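Local coordinates for putative alpha/beta hydrolase FOLD protein (Candidatus Nitrososphaera gargensis, PDB 5A62) that probably acts as a hydrolase of the carboxylesterase kind, built on the alpha/beta hydrolase fold, at residues 229-232 with 233-237. Residues are numbered along the deposited sequence; the frame is centred on the assembly and turned at random.
Sequences KETK and EEIPE
The flat carbonyl group of Thr231 takes two N-H donors at the C-terminal end of helix 222-234, in the beta-alpha-beta unit of the alpha/beta hydrolase fold that leads to strand 239-243, outermost in the sheet of this chain. Over one face stands Glu234 N, 3.0 Å from Thr231 O and 62° out of the carbonyl plane, while Ile235 N, at 2.8 Å from the same oxygen, comes almost straight in line with the C=O bond. Ile235 is the first residue to leave helical geometry. With Thr231 CG2 anti to the backbone N, this methyl lies alongside Ile235 CD1, 3.9 Å away, both residues buried, the isoleucine reaching on to Val203 and Leu206 of helix 202-209. The carboxylate of Glu234 is turned back along the helix, its OE2 3.0 Å from Glu230 O, acceptor against acceptor and so not a hydrogen bond; Glu230 OE1 forms a salt bridge with Lys127. On the more open side, a water donates to Lys229 O and weakly to Glu233 OE2. Beyond the last turn the backbone is met by Lys232, its chain bent at chi2 (71°) and extended from there to the amine. Besides Met238 O, Lys232 NZ bonds Pro236 O at 3.0 Å, tilted 32° from that carbonyl's plane.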
loop_
_atom_site.group_PDB
_atom_site.type_symbol
_atom_site.label_atom_id
_atom_site.label_comp_id
_atom_site.label_asym_id
_atom_site.label_seq_id
_atom_site.Cartn_x
_atom_site.Cartn_y
_atom_site.Cartn_z
ATOM N N LYS A 229 17.926 -9.296 -13.926
ATOM C CA LYS A 229 18.427 -9.223 -15.290
ATOM C C LYS A 229 18.104 -7.901 -15.932
ATOM O O LYS A 229 18.932 -7.243 -16.603
ATOM C CB LYS A 229 17.919 -10.409 -16.094
ATOM C CG LYS A 229 18.749 -11.634 -15.746
ATOM C CD LYS A 229 18.422 -12.860 -16.590
ATOM C CE LYS A 229 17.451 -13.787 -15.871
ATOM N NZ LYS A 229 16.928 -14.898 -16.725
ATOM N N GLU A 230 16.894 -7.378 -15.662
ATOM C CA GLU A 230 16.532 -6.072 -16.136
ATOM C C GLU A 230 17.412 -5.016 -15.471
ATOM O O GLU A 230 17.868 -4.051 -16.099
ATOM C CB GLU A 230 15.029 -5.785 -15.885
ATOM C CG GLU A 230 14.077 -6.673 -16.671
ATOM C CD GLU A 230 12.590 -6.618 -16.251
ATOM O OE1 GLU A 230 12.224 -5.789 -15.386
ATOM O OE2 GLU A 230 11.783 -7.426 -16.813
ATOM N N THR A 231 17.688 -5.181 -14.194
ATOM C CA THR A 231 18.516 -4.257 -13.459
ATOM C C THR A 231 19.936 -4.239 -14.006
ATOM O O THR A 231 20.481 -3.130 -14.177
ATOM C CB THR A 231 18.543 -4.629 -11.971
ATOM O OG1 THR A 231 17.190 -4.547 -11.451
ATOM C CG2 THR A 231 19.370 -3.636 -11.175
ATOM N N LYS A 232 20.462 -5.404 -14.341
ATOM C CA LYS A 232 21.830 -5.471 -14.880
ATOM C C LYS A 232 21.905 -4.787 -16.219
ATOM O O LYS A 232 22.939 -4.159 -16.525
ATOM C CB LYS A 232 22.301 -6.910 -14.906
ATOM C CG LYS A 232 23.648 -7.178 -15.588
ATOM C CD LYS A 232 24.776 -6.676 -14.797
ATOM C CE LYS A 232 26.098 -7.091 -15.503
ATOM N NZ LYS A 232 27.304 -6.713 -14.816
ATOM N N GLU A 233 20.843 -4.814 -17.019
ATOM C CA GLU A 233 20.827 -4.085 -18.289
ATOM C C GLU A 233 21.027 -2.616 -18.067
ATOM O O GLU A 233 21.710 -1.965 -18.868
ATOM C CB GLU A 233 19.576 -4.362 -19.145
ATOM C CG GLU A 233 19.607 -5.750 -19.768
ATOM C CD GLU A 233 20.794 -5.948 -20.728
ATOM O OE1 GLU A 233 21.006 -5.073 -21.619
ATOM O OE2 GLU A 233 21.543 -6.947 -20.564
ATOM N N GLU A 234 20.467 -2.088 -16.960
ATOM C CA GLU A 234 20.409 -0.670 -16.651
ATOM C C GLU A 234 21.547 -0.191 -15.767
ATOM O O GLU A 234 21.896 0.990 -15.788
ATOM C CB GLU A 234 19.116 -0.332 -15.937
ATOM C CG GLU A 234 17.870 -0.483 -16.831
ATOM C CD GLU A 234 16.595 -0.581 -15.965
ATOM O OE1 GLU A 234 16.193 0.461 -15.358
ATOM O OE2 GLU A 234 15.992 -1.701 -15.853
ATOM N N ILE A 235 22.141 -1.116 -15.056
ATOM C CA ILE A 235 23.276 -0.831 -14.153
ATOM C C ILE A 235 24.379 -1.821 -14.522
ATOM O O ILE A 235 24.609 -2.822 -13.826
ATOM C CB ILE A 235 22.917 -0.959 -12.666
ATOM C CG1 ILE A 235 21.644 -0.188 -12.326
ATOM C CG2 ILE A 235 24.077 -0.474 -11.813
ATOM C CD1 ILE A 235 21.267 -0.244 -10.856
ATOM N N PRO A 236 25.062 -1.545 -15.657
ATOM C CA PRO A 236 26.042 -2.535 -16.119
ATOM C C PRO A 236 27.220 -2.712 -15.222
ATOM O O PRO A 236 27.853 -3.793 -15.193
ATOM C CB PRO A 236 26.428 -2.003 -17.479
ATOM C CG PRO A 236 26.135 -0.552 -17.429
ATOM C CD PRO A 236 24.844 -0.466 -16.634
ATOM N N GLU A 237 27.478 -1.752 -14.340
ATOM C CA GLU A 237 28.567 -1.916 -13.383
ATOM C C GLU A 237 28.205 -2.839 -12.208
ATOM O O GLU A 237 29.074 -3.185 -11.404
ATOM C CB GLU A 237 29.084 -0.526 -12.906
ATOM C CG GLU A 237 29.651 0.209 -14.127
ATOM C CD GLU A 237 30.513 1.427 -13.860
ATOM O OE1 GLU A 237 29.949 2.527 -13.692
ATOM O OE2 GLU A 237 31.769 1.292 -13.855
HETATM O O HOH W 1 20.920 -8.794 -17.849
#